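Local coordinates for 3-dehydroshikimate dehydratase (Bacillus anthracis, PDB 3DX5), which converts 3-dehydroshikimate to 3,4-dihydroxybenzoate with the help of a manganese ion, supplying the catechol unit of the siderophore petrobactin, at residues A[16-21]-A[51-56]; A[123-128]-A[160-165]; A[185-190]-A[241-246]. All blocks are in the same frame, centred on the assembly; numbering follows the deposited sequence. Where two conformers were deposited one is given.

Contact 1: A[16-21]-A[51-56]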
loop_
_atom_site.group_PDB
_atom_site.type_symbol
_atom_site.label_atom_id
_atom_site.label_comp_id
_atom_site.label_asym_id
_atom_site.label_seq_id
_atom_site.Cartn_x
_atom_site.Cartn_y
_atom_site.Cartn_z
ATOM N N SER A 16 -7.682 12.982 -2.554
ATOM C CA SER A 16 -8.787 13.061 -1.584
ATOM C C SER A 16 -9.991 12.283 -2.048
ATOM O O SER A 16 -10.160 12.017 -3.234
ATOM C CB SER A 16 -9.192 14.526 -1.362
ATOM O OG SER A 16 -9.817 15.006 -2.531
ATOM N N PHE A 17 -10.852 11.908 -1.103
ATOM C CA PHE A 17 -12.118 11.263 -1.454
ATOM C C PHE A 17 -12.953 12.170 -2.395
ATOM O O PHE A 17 -13.588 11.670 -3.348
ATOM C CB PHE A 17 -12.903 10.930 -0.179
ATOM C CG PHE A 17 -14.219 10.231 -0.437
ATOM C CD1 PHE A 17 -14.260 8.964 -1.030
ATOM C CD2 PHE A 17 -15.414 10.830 -0.062
ATOM C CE1 PHE A 17 -15.481 8.317 -1.259
ATOM C CE2 PHE A 17 -16.645 10.170 -0.289
ATOM C CZ PHE A 17 -16.675 8.926 -0.869
ATOM N N THR A 18 -12.953 13.488 -2.113
ATOM C CA THR A 18 -13.689 14.456 -2.918
ATOM C C THR A 18 -13.248 14.362 -4.388
ATOM O O THR A 18 -14.098 14.333 -5.277
ATOM C CB THR A 18 -13.496 15.905 -2.414
ATOM O OG1 THR A 18 -14.046 16.039 -1.089
ATOM C CG2 THR A 18 -14.182 16.935 -3.374
ATOM N N ASP A 19 -11.931 14.278 -4.637
ATOM C CA ASP A 19 -11.429 14.163 -6.005
ATOM C C ASP A 19 -11.722 12.809 -6.659
ATOM O O ASP A 19 -11.981 12.734 -7.875
ATOM C CB ASP A 19 -9.939 14.461 -6.065
ATOM C CG ASP A 19 -9.644 15.949 -5.877
ATOM O OD1 ASP A 19 -10.590 16.788 -5.855
ATOM O OD2 ASP A 19 -8.454 16.285 -5.770
ATOM N N ILE A 20 -11.695 11.736 -5.882
ATOM C CA ILE A 20 -12.164 10.445 -6.422
ATOM C C ILE A 20 -13.658 10.478 -6.849
ATOM O O ILE A 20 -14.024 10.014 -7.954
ATOM C CB ILE A 20 -11.927 9.332 -5.452
ATOM C CG1 ILE A 20 -10.425 9.009 -5.426
ATOM C CG2 ILE A 20 -12.745 8.072 -5.869
ATOM C CD1 ILE A 20 -10.084 8.014 -4.397
ATOM N N VAL A 21 -14.508 11.047 -5.997
ATOM C CA VAL A 21 -15.913 11.116 -6.312
ATOM C C VAL A 21 -16.095 11.934 -7.590
ATOM O O VAL A 21 -16.853 11.548 -8.470
ATOM C CB VAL A 21 -16.725 11.713 -5.147
ATOM C CG1 VAL A 21 -18.164 12.050 -5.606
ATOM C CG2 VAL A 21 -16.744 10.776 -3.954
ATOM N N GLU A 51 -19.123 13.208 4.988
ATOM C CA GLU A 51 -20.585 13.361 5.110
ATOM C C GLU A 51 -21.181 14.310 4.071
ATOM O O GLU A 51 -22.232 14.027 3.519
ATOM C CB GLU A 51 -20.981 13.911 6.479
ATOM C CG GLU A 51 -21.217 12.877 7.541
ATOM C CD GLU A 51 -22.632 12.279 7.530
ATOM O OE1 GLU A 51 -22.964 11.527 8.502
ATOM O OE2 GLU A 51 -23.411 12.552 6.581
ATOM N N ARG A 52 -20.529 15.442 3.845
ATOM C CA ARG A 52 -20.998 16.365 2.819
ATOM C C ARG A 52 -20.980 15.682 1.449
ATOM O O ARG A 52 -21.957 15.780 0.708
ATOM C CB ARG A 52 -20.210 17.685 2.828
ATOM C CG ARG A 52 -20.553 18.575 4.020
ATOM C CD ARG A 52 -20.134 20.034 3.829
ATOM N NE ARG A 52 -20.140 20.761 5.101
ATOM C CZ ARG A 52 -19.060 20.936 5.863
ATOM N NH1 ARG A 52 -17.893 20.438 5.479
ATOM N NH2 ARG A 52 -19.144 21.608 7.007
ATOM N N GLU A 53 -19.903 14.963 1.130
ATOM C CA GLU A 53 -19.845 14.213 -0.142
ATOM C C GLU A 53 -20.945 13.190 -0.243
ATOM O O GLU A 53 -21.608 13.106 -1.273
ATOM C CB GLU A 53 -18.501 13.504 -0.387
ATOM C CG GLU A 53 -17.359 14.447 -0.730
ATOM C CD GLU A 53 -17.635 15.318 -1.967
ATOM O OE1 GLU A 53 -17.959 14.770 -3.043
ATOM O OE2 GLU A 53 -17.510 16.560 -1.856
ATOM N N LEU A 54 -21.141 12.406 0.818
ATOM C CA LEU A 54 -22.133 11.326 0.793
ATOM C C LEU A 54 -23.529 11.900 0.526
ATOM O O LEU A 54 -24.313 11.306 -0.205
ATOM C CB LEU A 54 -22.065 10.481 2.081
ATOM C CG LEU A 54 -20.738 9.699 2.270
ATOM C CD1 LEU A 54 -20.664 8.903 3.588
ATOM C CD2 LEU A 54 -20.436 8.783 1.028
ATOM N N ASN A 55 -23.805 13.085 1.064
ATOM C CA ASN A 55 -25.112 13.721 0.843
ATOM C C ASN A 55 -25.409 14.181 -0.595
ATOM O O ASN A 55 -26.565 14.417 -0.911
ATOM C CB ASN A 55 -25.350 14.847 1.847
ATOM C CG ASN A 55 -25.401 14.333 3.295
ATOM O OD1 ASN A 55 -25.551 13.117 3.553
ATOM N ND2 ASN A 55 -25.271 15.259 4.248
ATOM N N CYS A 56 -24.397 14.289 -1.463
ATOM C CA CYS A 56 -24.652 14.561 -2.891
ATOM C C CYS A 56 -24.417 13.407 -3.804
ATOM O O CYS A 56 -24.517 13.623 -5.019
ATOM C CB CYS A 56 -23.715 15.585 -3.492
ATOM S SG CYS A 56 -23.216 16.805 -2.465
HETATM O O HOH W 1 -16.694 15.315 -5.344
#

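Contact 2: A[123-128]-A[160-165]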
loop_
_atom_site.group_PDB
_atom_site.type_symbol
_atom_site.label_atom_id
_atom_site.label_comp_id
_atom_site.label_asym_id
_atom_site.label_seq_id
_atom_site.Cartn_x
_atom_site.Cartn_y
_atom_site.Cartn_z
ATOM N N ASN A 123 -17.276 -23.236 9.229
ATOM C CA ASN A 123 -17.968 -22.790 10.435
ATOM C C ASN A 123 -17.773 -21.295 10.740
ATOM O O ASN A 123 -18.718 -20.630 11.158
ATOM C CB ASN A 123 -17.587 -23.652 11.646
ATOM C CG ASN A 123 -18.042 -25.112 11.487
ATOM O OD1 ASN A 123 -18.916 -25.442 10.644
ATOM N ND2 ASN A 123 -17.431 -26.002 12.275
ATOM N N ARG A 124 -16.565 -20.787 10.533
ATOM C CA ARG A 124 -16.278 -19.364 10.764
ATOM C C ARG A 124 -16.904 -18.427 9.750
ATOM O O ARG A 124 -17.445 -17.376 10.134
ATOM C CB ARG A 124 -14.780 -19.121 10.861
ATOM C CG ARG A 124 -14.279 -19.605 12.219
ATOM C CD ARG A 124 -12.793 -19.607 12.295
ATOM N NE ARG A 124 -12.375 -19.871 13.679
ATOM C CZ ARG A 124 -11.254 -19.412 14.225
ATOM N NH1 ARG A 124 -10.399 -18.702 13.501
ATOM N NH2 ARG A 124 -10.989 -19.680 15.495
ATOM N N ILE A 125 -16.869 -18.800 8.473
ATOM C CA ILE A 125 -17.585 -18.027 7.450
ATOM C C ILE A 125 -19.082 -17.971 7.802
ATOM O O ILE A 125 -19.727 -16.929 7.651
ATOM C CB ILE A 125 -17.374 -18.612 6.049
ATOM C CG1 ILE A 125 -15.898 -18.489 5.635
ATOM C CG2 ILE A 125 -18.250 -17.898 4.977
ATOM C CD1 ILE A 125 -15.545 -19.472 4.496
ATOM N N ARG A 126 -19.629 -19.093 8.283
ATOM C CA ARG A 126 -21.049 -19.154 8.637
ATOM C C ARG A 126 -21.353 -18.151 9.749
ATOM O O ARG A 126 -22.357 -17.411 9.677
ATOM C CB ARG A 126 -21.501 -20.566 9.077
ATOM C CG ARG A 126 -23.031 -20.667 9.212
ATOM C CD ARG A 126 -23.487 -22.059 9.702
ATOM N NE ARG A 126 -23.194 -23.046 8.665
ATOM C CZ ARG A 126 -22.309 -24.024 8.775
ATOM N NH1 ARG A 126 -21.605 -24.189 9.895
ATOM N NH2 ARG A 126 -22.125 -24.831 7.746
HETATM N N MSE A 127 -20.479 -18.122 10.752
HETATM C CA MSE A 127 -20.594 -17.180 11.890
HETATM C C MSE A 127 -20.552 -15.732 11.442
HETATM O O MSE A 127 -21.326 -14.921 11.920
HETATM C CB MSE A 127 -19.489 -17.416 12.929
HETATM C CG MSE A 127 -19.670 -18.736 13.661
HETATM SE SE MSE A 127 -18.184 -19.140 14.878
HETATM C CE MSE A 127 -18.469 -17.599 16.045
ATOM N N ILE A 128 -19.634 -15.412 10.535
ATOM C CA ILE A 128 -19.542 -14.056 9.994
ATOM C C ILE A 128 -20.794 -13.691 9.191
ATOM O O ILE A 128 -21.277 -12.573 9.301
ATOM C CB ILE A 128 -18.252 -13.888 9.199
ATOM C CG1 ILE A 128 -17.102 -13.668 10.205
ATOM C CG2 ILE A 128 -18.342 -12.713 8.223
ATOM C CD1 ILE A 128 -15.765 -14.016 9.619
ATOM N N GLY A 160 -22.138 -24.494 -0.860
ATOM C CA GLY A 160 -23.013 -25.560 -0.365
ATOM C C GLY A 160 -22.641 -25.964 1.053
ATOM O O GLY A 160 -23.512 -26.318 1.823
ATOM N N GLU A 161 -21.364 -25.884 1.432
ATOM C CA GLU A 161 -20.973 -26.299 2.793
ATOM C C GLU A 161 -21.406 -25.269 3.850
ATOM O O GLU A 161 -21.842 -25.631 4.965
ATOM C CB GLU A 161 -19.459 -26.550 2.872
ATOM C CG GLU A 161 -18.955 -27.767 2.053
ATOM C CD GLU A 161 -17.424 -27.753 1.771
ATOM O OE1 GLU A 161 -16.798 -26.688 1.588
ATOM O OE2 GLU A 161 -16.824 -28.846 1.715
ATOM N N VAL A 162 -21.258 -23.982 3.538
ATOM C CA VAL A 162 -21.673 -22.930 4.477
ATOM C C VAL A 162 -23.213 -22.881 4.556
ATOM O O VAL A 162 -23.798 -22.822 5.662
ATOM C CB VAL A 162 -21.109 -21.536 4.094
ATOM C CG1 VAL A 162 -21.726 -20.430 4.968
ATOM C CG2 VAL A 162 -19.559 -21.498 4.211
ATOM N N ASP A 163 -23.852 -22.894 3.382
ATOM C CA ASP A 163 -25.296 -22.984 3.270
ATOM C C ASP A 163 -25.971 -21.882 4.099
ATOM O O ASP A 163 -26.798 -22.159 4.963
ATOM C CB ASP A 163 -25.752 -24.399 3.694
ATOM C CG ASP A 163 -27.181 -24.694 3.298
ATOM O OD1 ASP A 163 -27.746 -23.957 2.459
ATOM O OD2 ASP A 163 -27.754 -25.658 3.838
ATOM N N HIS A 164 -25.599 -20.631 3.856
ATOM C CA HIS A 164 -26.211 -19.507 4.561
ATOM C C HIS A 164 -26.696 -18.496 3.506
ATOM O O HIS A 164 -25.970 -18.257 2.561
ATOM C CB HIS A 164 -25.194 -18.825 5.495
ATOM C CG HIS A 164 -25.821 -17.841 6.434
ATOM N ND1 HIS A 164 -26.216 -16.582 6.035
ATOM C CD2 HIS A 164 -26.146 -17.943 7.750
ATOM C CE1 HIS A 164 -26.743 -15.939 7.066
ATOM N NE2 HIS A 164 -26.712 -16.743 8.121
ATOM N N PRO A 165 -27.912 -17.905 3.682
ATOM C CA PRO A 165 -28.476 -16.970 2.702
ATOM C C PRO A 165 -27.703 -15.663 2.508
ATOM O O PRO A 165 -27.905 -14.995 1.498
ATOM C CB PRO A 165 -29.900 -16.704 3.222
ATOM C CG PRO A 165 -29.891 -17.119 4.646
ATOM C CD PRO A 165 -28.917 -18.275 4.712
HETATM O O HOH W 2 -26.020 -22.117 7.635
#

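Contact 3: A[185-190]-A[241-246]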
loop_
_atom_site.group_PDB
_atom_site.type_symbol
_atom_site.label_atom_id
_atom_site.label_comp_id
_atom_site.label_asym_id
_atom_site.label_seq_id
_atom_site.Cartn_x
_atom_site.Cartn_y
_atom_site.Cartn_z
ATOM N N ASP A 185 -19.143 -19.795 -18.569
ATOM C CA ASP A 185 -19.576 -20.963 -17.821
ATOM C C ASP A 185 -19.556 -20.784 -16.255
ATOM O O ASP A 185 -20.522 -21.205 -15.534
ATOM C CB ASP A 185 -18.779 -22.168 -18.300
ATOM C CG ASP A 185 -19.165 -23.421 -17.592
ATOM O OD1 ASP A 185 -20.377 -23.775 -17.592
ATOM O OD2 ASP A 185 -18.255 -24.046 -17.007
ATOM N N SER A 186 -18.500 -20.149 -15.743
ATOM C CA SER A 186 -18.399 -19.852 -14.307
ATOM C C SER A 186 -19.471 -18.858 -13.865
ATOM O O SER A 186 -20.064 -19.007 -12.795
ATOM C CB SER A 186 -17.015 -19.312 -13.947
ATOM O OG SER A 186 -16.001 -20.114 -14.515
ATOM N N PHE A 187 -19.746 -17.860 -14.702
ATOM C CA PHE A 187 -20.825 -16.938 -14.420
ATOM C C PHE A 187 -22.149 -17.710 -14.316
ATOM O O PHE A 187 -22.933 -17.476 -13.377
ATOM C CB PHE A 187 -20.937 -15.841 -15.476
ATOM C CG PHE A 187 -22.254 -15.152 -15.457
ATOM C CD1 PHE A 187 -22.559 -14.247 -14.441
ATOM C CD2 PHE A 187 -23.227 -15.457 -16.403
ATOM C CE1 PHE A 187 -23.795 -13.628 -14.385
ATOM C CE2 PHE A 187 -24.482 -14.850 -16.355
ATOM C CZ PHE A 187 -24.765 -13.932 -15.356
ATOM N N GLN A 188 -22.388 -18.637 -15.251
ATOM C CA GLN A 188 -23.680 -19.297 -15.322
ATOM C C GLN A 188 -23.855 -20.199 -14.105
ATOM O O GLN A 188 -24.960 -20.269 -13.534
ATOM C CB GLN A 188 -23.891 -20.091 -16.633
ATOM C CG GLN A 188 -24.093 -19.171 -17.860
ATOM C CD GLN A 188 -23.981 -19.891 -19.194
ATOM O OE1 GLN A 188 -23.648 -21.077 -19.259
ATOM N NE2 GLN A 188 -24.254 -19.166 -20.273
ATOM N N GLN A 189 -22.768 -20.840 -13.681
ATOM C CA GLN A 189 -22.830 -21.751 -12.550
ATOM C C GLN A 189 -22.908 -21.017 -11.246
ATOM O O GLN A 189 -23.562 -21.498 -10.335
ATOM C CB GLN A 189 -21.643 -22.724 -12.535
ATOM C CG GLN A 189 -21.776 -23.808 -13.611
ATOM C CD GLN A 189 -20.655 -24.813 -13.536
ATOM O OE1 GLN A 189 -20.500 -25.503 -12.536
ATOM N NE2 GLN A 189 -19.872 -24.920 -14.613
ATOM N N LEU A 190 -22.251 -19.865 -11.147
ATOM C CA LEU A 190 -22.236 -19.090 -9.896
ATOM C C LEU A 190 -23.351 -18.045 -9.776
ATOM O O LEU A 190 -23.510 -17.444 -8.703
ATOM C CB LEU A 190 -20.875 -18.411 -9.669
ATOM C CG LEU A 190 -19.708 -19.356 -9.317
ATOM C CD1 LEU A 190 -18.392 -18.633 -9.561
ATOM C CD2 LEU A 190 -19.847 -19.837 -7.862
ATOM N N GLN A 241 -21.270 -9.399 -22.641
ATOM C CA GLN A 241 -22.533 -9.824 -23.311
ATOM C C GLN A 241 -23.413 -10.641 -22.388
ATOM O O GLN A 241 -24.624 -10.480 -22.416
ATOM C CB GLN A 241 -22.266 -10.660 -24.547
ATOM C CG GLN A 241 -21.865 -9.882 -25.746
ATOM C CD GLN A 241 -21.667 -10.787 -26.950
ATOM O OE1 GLN A 241 -22.638 -11.293 -27.521
ATOM N NE2 GLN A 241 -20.407 -11.011 -27.334
ATOM N N GLU A 242 -22.800 -11.501 -21.564
ATOM C CA GLU A 242 -23.516 -12.289 -20.542
ATOM C C GLU A 242 -23.979 -11.501 -19.339
ATOM O O GLU A 242 -25.092 -11.700 -18.880
ATOM C CB GLU A 242 -22.602 -13.356 -19.943
ATOM C CG GLU A 242 -22.379 -14.531 -20.756
ATOM C CD GLU A 242 -23.637 -15.338 -20.994
ATOM O OE1 GLU A 242 -24.202 -15.930 -20.026
ATOM O OE2 GLU A 242 -24.028 -15.377 -22.175
ATOM N N VAL A 243 -23.116 -10.645 -18.789
ATOM C CA VAL A 243 -23.437 -10.025 -17.528
ATOM C C VAL A 243 -24.142 -8.671 -17.661
ATOM O O VAL A 243 -24.674 -8.145 -16.677
ATOM C CB VAL A 243 -22.203 -9.949 -16.583
ATOM C CG1 VAL A 243 -21.515 -11.347 -16.500
ATOM C CG2 VAL A 243 -21.230 -8.875 -17.040
ATOM N N ARG A 244 -24.203 -8.136 -18.868
ATOM C CA ARG A 244 -24.734 -6.771 -19.042
ATOM C C ARG A 244 -26.175 -6.555 -18.657
ATOM O O ARG A 244 -26.551 -5.416 -18.441
ATOM C CB ARG A 244 -24.481 -6.186 -20.442
ATOM C CG ARG A 244 -25.365 -6.683 -21.548
ATOM C CD ARG A 244 -24.714 -6.241 -22.820
ATOM N NE ARG A 244 -25.548 -6.286 -24.020
ATOM C CZ ARG A 244 -26.055 -7.383 -24.589
ATOM N NH1 ARG A 244 -25.880 -8.593 -24.060
ATOM N NH2 ARG A 244 -26.778 -7.266 -25.692
ATOM N N ASP A 245 -26.973 -7.617 -18.569
ATOM C CA ASP A 245 -28.363 -7.495 -18.112
ATOM C C ASP A 245 -28.573 -8.198 -16.768
ATOM O O ASP A 245 -29.616 -8.818 -16.531
ATOM C CB ASP A 245 -29.343 -8.095 -19.132
ATOM C CG ASP A 245 -29.320 -7.376 -20.451
ATOM O OD1 ASP A 245 -29.907 -6.272 -20.539
ATOM O OD2 ASP A 245 -28.733 -7.923 -21.411
ATOM N N THR A 246 -27.555 -8.144 -15.920
ATOM C CA THR A 246 -27.707 -8.435 -14.490
ATOM C C THR A 246 -27.646 -7.059 -13.859
ATOM O O THR A 246 -27.241 -6.084 -14.512
ATOM C CB THR A 246 -26.579 -9.352 -13.884
ATOM O OG1 THR A 246 -25.315 -8.676 -13.932
ATOM C CG2 THR A 246 -26.449 -10.663 -14.658
HETATM O O HOH W 3 -26.438 -16.786 -19.367
#

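Contact 1: A[16-21]-A[51-56]
In the outer helical layer of this TIM barrel, Phe17 and Thr18 of helix 17-26 meet Glu53 of helix 47-56. The short helical segments run nearly parallel, 17° between their directions, and their axes stay 10.6 Å apart, a gap bridged by side chains. Glu53 carries most of the contact. Its chain bends at chi2 (-57°), which brings the carboxylate alongside Thr18 and Val21. On the way its aliphatic part passes the Phe17 ring, whose CE2 lies 3.8 Å from Glu53 CB; ring and carboxylate planes stand almost perpendicular. The two carboxylate oxygens then part company. Glu53 OE1 comes to 3.7 Å from Val21 CG1 and accepts a bond of 2.7 Å from a water molecule, which also donates to Thr18 O at 2.8 Å. The other oxygen, Glu53 OE2, lies 3.6 Å from Thr18 OG1, the two side chains crossing at about a right angle. The direct contacts are thus van der Waals packing, and the water supplies the polar link. Phe17 CZ extends the apolar side to Leu54 CD2 at 4.2 Å, while Leu14 of the second subunit packs on the same phenylalanine. Ser16 N-caps helix 17-26 through a bond from Asp19 N to its OG. Near-parallel neighbouring helices of this kind are typical of the outer layer of a beta/alpha barrel.

Contact 2: A[123-128]-A[160-165]
Arg126, inside helix 115-134, and Val162, the last residue of helix 152-162, bring their CA atoms to 5.7 Å, and directly beyond Val162 the chain leaves helical geometry at Asp163 with a positive phi of 54°. The Arg126 side chain leaves its helix with CG anti to the backbone N (chi1 -170°), then bends at chi3 to bring the guanidinium to this helix end. There NE donates to Val162 O at 3.1 Å, on a lone pair in the carbonyl plane, the N-H...O angle being 152°. From the same group NH2 makes a second, weak bond to Val162 O and approaches Glu161 O, which lies at the guanidinium edge in its plane, to 2.9 Å. On its own helix Arg126 NH1 donates to Asn123 OD1 at 3.1 Å; partners on both helices would be expected to limit rotation of the guanidinium. Its positive charge would be expected to suit the partly negative carboxyl end of helix 152-162. A water that receives a weak bond from Arg126 NE donates to Asp163 O at 2.8 Å, extending the link past the helix end. Deeper in the interface, Val162 CG2 packs against Ile125 CG2 at 3.9 Å, the side chains crossing at about a right angle, and Leu167 of strand 167-172 touches both residues. His164 CD2 lies near Arg126 CG, its ring held by bonds to Glu130 and Asn166. Polar contacts at a helix end, backed by aliphatic packing onto a strand, thus join successive outer helices of the beta/alpha barrel.

Contact 3: A[185-190]-A[241-246]
One face of the Phe187 ring carries Val243 CG1, a CH-pi contact 3.9 Å from the ring centroid and 20° off its normal, while Glu242 OE1 and Thr246 CG2 approach the ring obliquely. This joins two outer helices of the TIM barrel, 183-190 and 236-243. Phe187 reaches across because its CG stands anti to the backbone N (chi1 162°), and the methyl of Thr246 comes from the opposite direction to meet CZ, with 3.7 Å between Phe187 CZ and Thr246 CG2. Tyr197 of the barrel strand 194-202 touches both Phe187 and Val243, so the ring packs against the sheet as well as the neighbouring helix. Toward the surface the interface turns polar. Glu242, bent at chi2, places OE1 3.8 Å from Phe187 CD2 and accepts a bond from Gln188 NE2 at 3.2 Å. The amide and carboxylate planes stand 71° apart, and the donor reaches the oxygen from above the carboxylate plane instead of along it. A water lies by both atoms, but its link between them is doubtful. Beyond the helix, a type I turn from Val243 to Thr246 brings Thr246 back to the ring, with Val243 O accepting from both Thr246 N and Thr246 OG1. The hydroxyl also bonds Tyr197 OH, while its own bond to Val243 O is 2.9 Å long, on a lone pair in the carbonyl plane.

From the N terminus the three contacts follow in series, neither nesting nor crossing. Contact 1 closes first, bringing helix 47-56 back to helix 17-26 after strand 31-35 and helix 36-45. Contact 2 then joins helices 115-134 and 152-162 across the loop through strand 138-142. Contact 3 closes the longest loop, 50 residues carrying strand 194-202, to pair helices 183-190 and 236-243. All three lie in the helical layer outside the barrel strands. Contacts 2 and 3 come within about 9 Å at their nearest atoms, whereas contact 1 stays about 22 Å from contact 2 and about 21 Å from contact 3 at the nearest atoms, on a side where the second subunit also packs.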